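PDB 2AZQ: catechol 1,2-dioxygenase from Pseudomonas putida, which probably catalyses the iron(III)-dependent intradiol cleavage of catechol by O2 to cis,cis-muconate, the first step from catechol in the beta-ketoadipate pathway. Local coordinates for residues Leu73-Gly77 against Leu78-His82; Ser168-Glu172 against Phe173-Arg177; Gly216-Ala220 against His221-Phe225. All coordinates share one frame; numbering follows the deposited sequence.

Interaction 1 (Leu73-Gly77 against Leu78-His82); sequences LLAAG and LGIEH
Ala75 and Ile80 bring their CA atoms to 4.9 Å from each other across the bend at Leu78-Gly79, where helix 71-77 ends and helix 80-94 sets off in a new direction. The final regular bond of the first helix runs from Leu78 N to Leu74 O, 2.8 Å long with an angle of 151° at the hydrogen. Beyond it, Gly79 takes a positive phi of 79° and two bonds reach back over the turn: Gly79 N to Ala76 O at 3.3 Å, and a weak one from Ile80 N to Ala75 O. This is a Schellman motif, and its glycine also occupies the N-cap position of the next helix, so a single residue ends one helix and begins another. Ala75 O takes a second donor, Glu81 N, at 3.2 Å, which ties the new helix to the old one.

The side chains pack alongside this bend. Leu74 holds CG anti to its own backbone N (chi1 -175°), and that brings CD1 to 3.8 Å from Leu78 CG, the two leucines crossing obliquely. Helix 52-68 meets Leu74 through Tyr61 and Leu65, whereas Leu78 also packs on Leu38 of the second subunit. Further round, the methyl of Ala75 rests on one branch of Ile80, CB to CG2 3.7 Å, close to a bound phospholipid. Glu81 stretches its chain back over the first helix until OE2 lies 3.6 Å from Ala76 CB, a contact with a methyl group. The other oxygen of this buried residue, OE1, has two partners: it accepts a hydrogen bond from Gly107 N and forms a salt bridge with Arg304.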
ATOM      1  N   LEU A  73      -5.191  -7.991   5.410  1.00  2.00           N
ATOM      2  CA  LEU A  73      -6.446  -7.864   6.123  1.00  2.00           C
ATOM      3  C   LEU A  73      -7.492  -7.068   5.333  1.00  2.19           C
ATOM      4  O   LEU A  73      -8.680  -7.304   5.442  1.00  2.00           O
ATOM      5  CB  LEU A  73      -6.197  -7.210   7.456  1.00  3.71           C
ATOM      6  CG  LEU A  73      -7.300  -7.448   8.475  1.00  5.04           C
ATOM      7  CD1 LEU A  73      -7.402  -8.934   8.777  1.00  2.59           C
ATOM      8  CD2 LEU A  73      -6.981  -6.650   9.727  1.00  5.46           C
ATOM      9  N   LEU A  74      -7.037  -6.130   4.522  1.00  2.66           N
ATOM     10  CA  LEU A  74      -7.925  -5.362   3.682  1.00  4.05           C
ATOM     11  C   LEU A  74      -8.376  -6.169   2.451  1.00  5.64           C
ATOM     12  O   LEU A  74      -9.547  -6.095   2.074  1.00  8.02           O
ATOM     13  CB  LEU A  74      -7.237  -4.087   3.219  1.00  3.17           C
ATOM     14  CG  LEU A  74      -8.139  -3.143   2.432  1.00  3.07           C
ATOM     15  CD1 LEU A  74      -9.393  -2.761   3.262  1.00  2.00           C
ATOM     16  CD2 LEU A  74      -7.299  -1.941   2.075  1.00  2.00           C
ATOM     17  N   ALA A  75      -7.482  -6.929   1.815  1.00  4.60           N
ATOM     18  CA  ALA A  75      -7.891  -7.715   0.637  1.00  3.30           C
ATOM     19  C   ALA A  75      -8.988  -8.663   1.120  1.00  3.08           C
ATOM     20  O   ALA A  75      -9.946  -8.970   0.413  1.00  2.00           O
ATOM     21  CB  ALA A  75      -6.683  -8.517   0.046  1.00  2.84           C
ATOM     22  N   ALA A  76      -8.834  -9.105   2.362  1.00  3.52           N
ATOM     23  CA  ALA A  76      -9.793 -10.000   2.987  1.00  2.88           C
ATOM     24  C   ALA A  76     -11.134  -9.291   3.251  1.00  2.80           C
ATOM     25  O   ALA A  76     -12.208  -9.837   3.007  1.00  2.00           O
ATOM     26  CB  ALA A  76      -9.218 -10.524   4.285  1.00  2.00           C
ATOM     27  N   GLY A  77     -11.059  -8.066   3.748  1.00  2.34           N
ATOM     28  CA  GLY A  77     -12.265  -7.331   4.043  1.00  4.96           C
ATOM     29  C   GLY A  77     -12.999  -6.871   2.802  1.00  6.21           C
ATOM     30  O   GLY A  77     -14.227  -6.725   2.826  1.00  7.78           O
ATOM     31  N   LEU A  78     -12.271  -6.632   1.713  1.00  4.46           N
ATOM     32  CA  LEU A  78     -12.934  -6.190   0.497  1.00  2.65           C
ATOM     33  C   LEU A  78     -13.434  -7.371  -0.343  1.00  2.41           C
ATOM     34  O   LEU A  78     -13.964  -7.199  -1.446  1.00  2.63           O
ATOM     35  CB  LEU A  78     -12.024  -5.261  -0.312  1.00  2.14           C
ATOM     36  CG  LEU A  78     -11.555  -4.023   0.457  1.00  2.00           C
ATOM     37  CD1 LEU A  78     -11.280  -2.929  -0.529  1.00  4.14           C
ATOM     38  CD2 LEU A  78     -12.603  -3.517   1.411  1.00  3.30           C
ATOM     39  N   GLY A  79     -13.285  -8.574   0.200  1.00  2.05           N
ATOM     40  CA  GLY A  79     -13.782  -9.743  -0.487  1.00  2.00           C
ATOM     41  C   GLY A  79     -12.900 -10.223  -1.601  1.00  2.00           C
ATOM     42  O   GLY A  79     -13.279 -11.138  -2.345  1.00  3.34           O
ATOM     43  N   ILE A  80     -11.724  -9.607  -1.713  1.00  2.00           N
ATOM     44  CA  ILE A  80     -10.731  -9.962  -2.726  1.00  3.01           C
ATOM     45  C   ILE A  80     -10.188 -11.388  -2.474  1.00  2.31           C
ATOM     46  O   ILE A  80      -9.983 -12.170  -3.397  1.00  2.00           O
ATOM     47  CB  ILE A  80      -9.571  -8.895  -2.729  1.00  4.84           C
ATOM     48  CG1 ILE A  80      -9.908  -7.708  -3.639  1.00  2.99           C
ATOM     49  CG2 ILE A  80      -8.264  -9.538  -3.134  1.00  8.33           C
ATOM     50  CD1 ILE A  80      -9.978  -8.101  -5.111  1.00  2.00           C
ATOM     51  N   GLU A  81      -9.980 -11.744  -1.220  1.00  2.00           N
ATOM     52  CA  GLU A  81      -9.476 -13.079  -0.957  1.00  3.82           C
ATOM     53  C   GLU A  81     -10.552 -14.128  -1.298  1.00  5.22           C
ATOM     54  O   GLU A  81     -10.257 -15.158  -1.936  1.00  4.97           O
ATOM     55  CB  GLU A  81      -9.018 -13.204   0.500  1.00  2.00           C
ATOM     56  CG  GLU A  81      -8.031 -14.304   0.678  1.00  2.00           C
ATOM     57  CD  GLU A  81      -7.369 -14.287   2.025  1.00  2.62           C
ATOM     58  OE1 GLU A  81      -6.645 -15.259   2.344  1.00  2.00           O
ATOM     59  OE2 GLU A  81      -7.558 -13.300   2.767  1.00  6.55           O
ATOM     60  N   HIS A  82     -11.797 -13.882  -0.887  1.00  5.85           N
ATOM     61  CA  HIS A  82     -12.852 -14.844  -1.223  1.00  7.05           C
ATOM     62  C   HIS A  82     -12.944 -14.999  -2.750  1.00  7.82           C
ATOM     63  O   HIS A  82     -13.031 -16.141  -3.274  1.00  7.43           O
ATOM     64  CB  HIS A  82     -14.210 -14.401  -0.665  1.00  4.67           C
ATOM     65  CG  HIS A  82     -15.352 -15.292  -1.061  1.00  3.09           C
ATOM     66  ND1 HIS A  82     -15.354 -16.649  -0.839  1.00  3.03           N
ATOM     67  CD2 HIS A  82     -16.549 -15.010  -1.624  1.00  4.36           C
ATOM     68  CE1 HIS A  82     -16.498 -17.166  -1.244  1.00  2.00           C
ATOM     69  NE2 HIS A  82     -17.242 -16.192  -1.722  1.00  2.16           N
TER

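Interaction 2 (Ser168-Glu172 against Phe173-Arg177); sequences STQSE and FNLRR
Phe173 follows Glu172 at a sharp change of direction, with phi and psi both near 37°, and its ring leans obliquely by the preceding peptide, CD1 3.9 Å from Glu172 C. Next comes Asn174, whose backbone N makes a weak hydrogen bond of 3.4 Å to Ser171 O. Its side chain stands with CG anti to the backbone N (chi1 -170°) and meets two residues of the other segment: CB lies 3.7 Å from Ser171 OG, while the amide meets that of Gln170 crosswise, the planes 79° apart. Both neighbours are held from elsewhere, Gln170 NE2 by Thr162 and Ser171 OG by Asp125. With an alanine here the amide would be gone, which is likely to open a gap beside Gln170 and the OG of Ser171.

Asn174 and Leu175 are the two central residues of a type II beta turn from Phe173 to Arg176, which swings the chain out of the preceding loop into strand 176-180. Leu175, in a left-handed conformation, sends CD1 to within 4.1 Å of Gln170 OE1. The turn is closed by a weak bond from Arg176 N to Phe173 O. Arg177 then curls back over it: NH2 gives a nearly straight bond of 2.6 Å to Arg176 O, and a weaker one to Phe173 O.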
ATOM      1  N   SER A 168       2.019 -10.725  21.420  1.00 22.02           N
ATOM      2  CA  SER A 168       3.168 -11.086  22.229  1.00 22.71           C
ATOM      3  C   SER A 168       2.810 -11.599  23.606  1.00 22.96           C
ATOM      4  O   SER A 168       3.612 -12.316  24.214  1.00 24.33           O
ATOM      5  CB  SER A 168       4.137  -9.900  22.346  1.00 24.92           C
ATOM      6  OG  SER A 168       4.802  -9.651  21.109  1.00 26.79           O
ATOM      7  N   THR A 169       1.630 -11.240  24.114  1.00 22.30           N
ATOM      8  CA  THR A 169       1.238 -11.710  25.439  1.00 20.76           C
ATOM      9  C   THR A 169       1.129 -13.225  25.425  1.00 19.59           C
ATOM     10  O   THR A 169       1.373 -13.857  26.443  1.00 19.84           O
ATOM     11  CB  THR A 169      -0.122 -11.086  25.956  1.00 21.43           C
ATOM     12  OG1 THR A 169      -1.156 -11.225  24.972  1.00 24.40           O
ATOM     13  CG2 THR A 169       0.050  -9.621  26.297  1.00 22.81           C
ATOM     14  N   GLN A 170       0.780 -13.813  24.275  1.00 16.80           N
ATOM     15  CA  GLN A 170       0.666 -15.265  24.185  1.00 14.10           C
ATOM     16  C   GLN A 170       2.030 -15.937  24.135  1.00 13.84           C
ATOM     17  O   GLN A 170       3.013 -15.350  23.691  1.00 14.34           O
ATOM     18  CB  GLN A 170      -0.178 -15.678  22.978  1.00 12.44           C
ATOM     19  CG  GLN A 170      -1.628 -15.235  23.101  1.00 12.74           C
ATOM     20  CD  GLN A 170      -2.575 -15.975  22.147  1.00 13.35           C
ATOM     21  OE1 GLN A 170      -2.629 -17.207  22.137  1.00 11.90           O
ATOM     22  NE2 GLN A 170      -3.336 -15.222  21.364  1.00 10.30           N
ATOM     23  N   SER A 171       2.091 -17.176  24.606  1.00 12.84           N
ATOM     24  CA  SER A 171       3.340 -17.906  24.618  1.00 12.60           C
ATOM     25  C   SER A 171       3.700 -18.389  23.205  1.00 14.86           C
ATOM     26  O   SER A 171       2.872 -18.310  22.286  1.00 14.20           O
ATOM     27  CB  SER A 171       3.209 -19.081  25.572  1.00 10.06           C
ATOM     28  OG  SER A 171       2.199 -19.947  25.125  1.00  8.10           O
ATOM     29  N   GLU A 172       4.925 -18.880  23.012  1.00 16.01           N
ATOM     30  CA  GLU A 172       5.294 -19.364  21.680  1.00 17.99           C
ATOM     31  C   GLU A 172       4.265 -20.382  21.136  1.00 16.15           C
ATOM     32  O   GLU A 172       3.790 -21.261  21.874  1.00 17.63           O
ATOM     33  CB  GLU A 172       6.696 -19.998  21.681  1.00 22.25           C
ATOM     34  CG  GLU A 172       7.890 -19.007  21.806  1.00 30.08           C
ATOM     35  CD  GLU A 172       9.291 -19.657  21.506  1.00 34.16           C
ATOM     36  OE1 GLU A 172       9.524 -20.100  20.338  1.00 33.64           O
ATOM     37  OE2 GLU A 172      10.145 -19.718  22.443  1.00 33.71           O
ATOM     38  N   PHE A 173       3.934 -20.238  19.851  1.00 12.96           N
ATOM     39  CA  PHE A 173       2.990 -21.088  19.107  1.00 10.37           C
ATOM     40  C   PHE A 173       1.760 -21.599  19.844  1.00  8.81           C
ATOM     41  O   PHE A 173       1.323 -22.726  19.627  1.00  6.87           O
ATOM     42  CB  PHE A 173       3.704 -22.297  18.484  1.00 10.37           C
ATOM     43  CG  PHE A 173       4.781 -21.946  17.485  1.00 11.11           C
ATOM     44  CD1 PHE A 173       6.095 -21.704  17.897  1.00  9.60           C
ATOM     45  CD2 PHE A 173       4.505 -21.930  16.123  1.00  9.91           C
ATOM     46  CE1 PHE A 173       7.118 -21.468  16.951  1.00  8.92           C
ATOM     47  CE2 PHE A 173       5.530 -21.691  15.178  1.00 10.71           C
ATOM     48  CZ  PHE A 173       6.834 -21.466  15.594  1.00  8.01           C
ATOM     49  N   ASN A 174       1.195 -20.770  20.712  1.00  7.68           N
ATOM     50  CA  ASN A 174       0.008 -21.165  21.454  1.00  6.48           C
ATOM     51  C   ASN A 174      -1.135 -21.323  20.452  1.00  6.84           C
ATOM     52  O   ASN A 174      -1.294 -20.502  19.531  1.00  6.61           O
ATOM     53  CB  ASN A 174      -0.335 -20.097  22.491  1.00  7.60           C
ATOM     54  CG  ASN A 174      -1.417 -20.540  23.453  1.00  6.60           C
ATOM     55  OD1 ASN A 174      -2.401 -19.845  23.637  1.00  5.31           O
ATOM     56  ND2 ASN A 174      -1.226 -21.695  24.082  1.00  5.75           N
ATOM     57  N   LEU A 175      -1.918 -22.382  20.626  1.00  5.50           N
ATOM     58  CA  LEU A 175      -3.030 -22.672  19.724  1.00  4.71           C
ATOM     59  C   LEU A 175      -2.537 -22.894  18.281  1.00  3.78           C
ATOM     60  O   LEU A 175      -3.248 -22.615  17.311  1.00  4.90           O
ATOM     61  CB  LEU A 175      -4.056 -21.532  19.779  1.00  2.93           C
ATOM     62  CG  LEU A 175      -4.368 -21.176  21.232  1.00  3.11           C
ATOM     63  CD1 LEU A 175      -5.425 -20.090  21.278  1.00  3.72           C
ATOM     64  CD2 LEU A 175      -4.840 -22.423  21.971  1.00  3.98           C
ATOM     65  N   ARG A 176      -1.315 -23.400  18.145  1.00  2.67           N
ATOM     66  CA  ARG A 176      -0.721 -23.667  16.829  1.00  3.34           C
ATOM     67  C   ARG A 176      -0.005 -25.020  16.798  1.00  2.32           C
ATOM     68  O   ARG A 176       0.936 -25.250  17.557  1.00  2.00           O
ATOM     69  CB  ARG A 176       0.277 -22.562  16.471  1.00  5.39           C
ATOM     70  CG  ARG A 176      -0.370 -21.228  16.090  1.00  8.94           C
ATOM     71  CD  ARG A 176       0.615 -20.042  16.058  1.00  8.32           C
ATOM     72  NE  ARG A 176      -0.047 -18.817  15.618  1.00  9.29           N
ATOM     73  CZ  ARG A 176      -0.400 -18.594  14.361  1.00  9.36           C
ATOM     74  NH1 ARG A 176      -0.133 -19.524  13.447  1.00 10.87           N
ATOM     75  NH2 ARG A 176      -1.031 -17.479  14.030  1.00  5.51           N
ATOM     76  N   ARG A 177      -0.436 -25.910  15.914  1.00  2.00           N
ATOM     77  CA  ARG A 177       0.193 -27.223  15.829  1.00  2.72           C
ATOM     78  C   ARG A 177       0.066 -27.957  14.481  1.00  3.21           C
ATOM     79  O   ARG A 177      -0.833 -27.721  13.659  1.00  2.00           O
ATOM     80  CB  ARG A 177      -0.379 -28.173  16.913  1.00  4.01           C
ATOM     81  CG  ARG A 177      -0.141 -27.815  18.380  1.00  7.48           C
ATOM     82  CD  ARG A 177       1.318 -27.988  18.800  1.00  9.65           C
ATOM     83  NE  ARG A 177       1.508 -27.720  20.227  1.00 12.83           N
ATOM     84  CZ  ARG A 177       1.393 -26.527  20.821  1.00 13.34           C
ATOM     85  NH1 ARG A 177       1.589 -26.423  22.127  1.00 12.26           N
ATOM     86  NH2 ARG A 177       1.111 -25.438  20.119  1.00 13.75           N
TER

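Interaction 3 (Gly216-Ala220 against His221-Phe225); sequences GQRPA and HVHFF. With FE (Fe (III) ion), chain B.
Arg218 and His221 make the main side-chain contact here, a flat stack: the guanidinium lies on one face of the imidazole, centres 3.7 Å apart and planes 12° from parallel. His221 CE1 sits over the middle of the guanidinium, 3.4 Å from Arg218 CZ. The arginine reaches this place through a bend at its third side-chain torsion, and its NH2 is hydrogen-bonded to Gln237 on the neighbouring strand 234-240, which fixes the group that in turn backs the histidine.

One hydrogen bond crosses the contact. His221 ND1 donates to Pro219 O over 2.6 Å, the acceptor lying close to the ring plane and the bond nearly straight at 165°. Because His221 holds CG between its backbone N and carbonyl carbon (chi1 56°), the ring folds back toward Pro219; stack and bond together set its rotation, with NE2 directed at the metal.

Metal bonds come from both histidines, His221 NE2 at 2.4 Å and His223 NE2 at 2.0 Å from the iron. The rings stand close, with His221 CD2 over the rim of one face of His223, and Trp155 stacks on His223 as well. Tyr163 and Tyr197 supply the other two protein ligands, completing the two-histidine, two-tyrosine iron(III) centre characteristic of intradiol ring-cleavage dioxygenases.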
ATOM      1  N   GLY A 216     -16.213  -5.045  11.016  1.00  4.81           N
ATOM      2  CA  GLY A 216     -15.029  -5.815  10.730  1.00  3.73           C
ATOM      3  C   GLY A 216     -14.908  -7.012  11.632  1.00  5.34           C
ATOM      4  O   GLY A 216     -13.836  -7.256  12.177  1.00  6.49           O
ATOM      5  N   GLN A 217     -15.999  -7.761  11.773  1.00  5.82           N
ATOM      6  CA  GLN A 217     -16.041  -8.954  12.628  1.00  8.11           C
ATOM      7  C   GLN A 217     -16.033 -10.253  11.868  1.00  7.28           C
ATOM      8  O   GLN A 217     -16.550 -10.327  10.755  1.00  7.06           O
ATOM      9  CB  GLN A 217     -17.317  -8.989  13.475  1.00 11.16           C
ATOM     10  CG  GLN A 217     -17.086  -9.020  14.972  1.00 17.44           C
ATOM     11  CD  GLN A 217     -16.716  -7.656  15.493  1.00 19.11           C
ATOM     12  OE1 GLN A 217     -17.423  -6.685  15.233  1.00 21.62           O
ATOM     13  NE2 GLN A 217     -15.616  -7.568  16.224  1.00 19.73           N
ATOM     14  N   ARG A 218     -15.482 -11.279  12.508  1.00  6.71           N
ATOM     15  CA  ARG A 218     -15.471 -12.635  11.959  1.00  8.73           C
ATOM     16  C   ARG A 218     -15.998 -13.627  13.006  1.00  6.94           C
ATOM     17  O   ARG A 218     -15.900 -13.383  14.193  1.00  7.80           O
ATOM     18  CB  ARG A 218     -14.069 -13.066  11.554  1.00 10.75           C
ATOM     19  CG  ARG A 218     -13.438 -12.239  10.465  1.00 14.61           C
ATOM     20  CD  ARG A 218     -12.364 -13.057   9.827  1.00 15.97           C
ATOM     21  NE  ARG A 218     -12.924 -14.349   9.463  1.00 18.99           N
ATOM     22  CZ  ARG A 218     -12.208 -15.393   9.073  1.00 22.02           C
ATOM     23  NH1 ARG A 218     -10.873 -15.298   8.989  1.00 24.12           N
ATOM     24  NH2 ARG A 218     -12.830 -16.545   8.821  1.00 22.18           N
ATOM     25  N   PRO A 219     -16.599 -14.743  12.572  1.00  6.73           N
ATOM     26  CA  PRO A 219     -17.136 -15.781  13.467  1.00  4.16           C
ATOM     27  C   PRO A 219     -15.987 -16.603  14.052  1.00  2.33           C
ATOM     28  O   PRO A 219     -14.890 -16.631  13.506  1.00  2.00           O
ATOM     29  CB  PRO A 219     -17.977 -16.649  12.525  1.00  2.51           C
ATOM     30  CG  PRO A 219     -18.242 -15.724  11.346  1.00  5.41           C
ATOM     31  CD  PRO A 219     -16.887 -15.109  11.180  1.00  6.68           C
ATOM     32  N   ALA A 220     -16.249 -17.285  15.156  1.00  2.78           N
ATOM     33  CA  ALA A 220     -15.235 -18.145  15.748  1.00  2.92           C
ATOM     34  C   ALA A 220     -14.913 -19.254  14.715  1.00  3.51           C
ATOM     35  O   ALA A 220     -15.817 -19.899  14.151  1.00  4.92           O
ATOM     36  CB  ALA A 220     -15.759 -18.750  17.035  1.00  2.00           C
ATOM     37  N   HIS A 221     -13.633 -19.478  14.457  1.00  2.14           N
ATOM     38  CA  HIS A 221     -13.266 -20.485  13.498  1.00  2.34           C
ATOM     39  C   HIS A 221     -11.915 -21.120  13.809  1.00  2.00           C
ATOM     40  O   HIS A 221     -11.267 -20.750  14.779  1.00  3.61           O
ATOM     41  CB  HIS A 221     -13.258 -19.871  12.093  1.00  3.43           C
ATOM     42  CG  HIS A 221     -12.358 -18.680  11.964  1.00  4.20           C
ATOM     43  ND1 HIS A 221     -12.744 -17.411  12.335  1.00  2.12           N
ATOM     44  CD2 HIS A 221     -11.059 -18.585  11.588  1.00  2.11           C
ATOM     45  CE1 HIS A 221     -11.722 -16.589  12.196  1.00  2.00           C
ATOM     46  NE2 HIS A 221     -10.689 -17.276  11.745  1.00  2.00           N
ATOM     47  N   VAL A 222     -11.523 -22.103  12.999  1.00  2.00           N
ATOM     48  CA  VAL A 222     -10.248 -22.772  13.193  1.00  2.00           C
ATOM     49  C   VAL A 222      -9.658 -22.930  11.812  1.00  3.25           C
ATOM     50  O   VAL A 222     -10.302 -23.446  10.921  1.00  6.75           O
ATOM     51  CB  VAL A 222     -10.412 -24.194  13.872  1.00  2.18           C
ATOM     52  CG1 VAL A 222      -9.082 -24.731  14.263  1.00  2.00           C
ATOM     53  CG2 VAL A 222     -11.295 -24.107  15.069  1.00  2.00           C
ATOM     54  N   HIS A 223      -8.444 -22.458  11.598  1.00  2.00           N
ATOM     55  CA  HIS A 223      -7.803 -22.571  10.257  1.00  4.72           C
ATOM     56  C   HIS A 223      -7.089 -23.916   9.982  1.00  5.97           C
ATOM     57  O   HIS A 223      -6.473 -24.510  10.874  1.00  6.53           O
ATOM     58  CB  HIS A 223      -6.746 -21.460  10.124  1.00  3.11           C
ATOM     59  CG  HIS A 223      -7.276 -20.065  10.235  1.00  3.32           C
ATOM     60  ND1 HIS A 223      -7.822 -19.376   9.174  1.00  2.88           N
ATOM     61  CD2 HIS A 223      -7.335 -19.228  11.297  1.00  2.26           C
ATOM     62  CE1 HIS A 223      -8.199 -18.176   9.581  1.00  2.55           C
ATOM     63  NE2 HIS A 223      -7.914 -18.062  10.866  1.00  2.46           N
ATOM     64  N   PHE A 224      -7.193 -24.405   8.754  1.00  5.16           N
ATOM     65  CA  PHE A 224      -6.498 -25.640   8.408  1.00  4.74           C
ATOM     66  C   PHE A 224      -5.727 -25.621   7.122  1.00  5.89           C
ATOM     67  O   PHE A 224      -6.159 -25.046   6.115  1.00  7.55           O
ATOM     68  CB  PHE A 224      -7.427 -26.855   8.294  1.00  2.54           C
ATOM     69  CG  PHE A 224      -8.099 -27.231   9.561  1.00  2.87           C
ATOM     70  CD1 PHE A 224      -9.282 -26.614   9.938  1.00  2.00           C
ATOM     71  CD2 PHE A 224      -7.558 -28.224  10.375  1.00  2.00           C
ATOM     72  CE1 PHE A 224      -9.927 -26.985  11.100  1.00  2.00           C
ATOM     73  CE2 PHE A 224      -8.192 -28.598  11.536  1.00  2.24           C
ATOM     74  CZ  PHE A 224      -9.388 -27.979  11.901  1.00  2.00           C
ATOM     75  N   PHE A 225      -4.572 -26.267   7.179  1.00  5.81           N
ATOM     76  CA  PHE A 225      -3.696 -26.481   6.025  1.00  5.14           C
ATOM     77  C   PHE A 225      -3.648 -28.010   6.084  1.00  4.32           C
ATOM     78  O   PHE A 225      -3.226 -28.575   7.093  1.00  2.45           O
ATOM     79  CB  PHE A 225      -2.300 -25.917   6.266  1.00  4.12           C
ATOM     80  CG  PHE A 225      -2.076 -24.568   5.687  1.00  2.00           C
ATOM     81  CD1 PHE A 225      -0.933 -23.846   6.020  1.00  2.00           C
ATOM     82  CD2 PHE A 225      -2.974 -24.013   4.805  1.00  2.00           C
ATOM     83  CE1 PHE A 225      -0.691 -22.576   5.480  1.00  2.00           C
ATOM     84  CE2 PHE A 225      -2.731 -22.739   4.264  1.00  3.07           C
ATOM     85  CZ  PHE A 225      -1.588 -22.027   4.607  1.00  2.00           C
TER
HETATM   86 FE    FE B 400      -8.524 -16.270  11.512  1.00 16.50          FE

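Overall arrangement
Along the chain the three contacts come in series, each closing before the next opens. Interaction 1 belongs to the helical N-terminal family region, at the junction of helices 71-77 and 80-94 and beside the second subunit. Interactions 2 and 3 lie in the dioxygenase region and reach one mixed sheet, through strands 176-180 and 217-227; their centres are about 16 Å apart. Interaction 3 carries the iron itself, and the other two approach it from different parts of the fold: Ala76 is about 9 Å from the metal, and Leu175 about 11 Å (nearest side-chain atoms). Centres of interactions 1 and 2 are about 25 Å apart, with the iron-bearing strand between helical junction and turn.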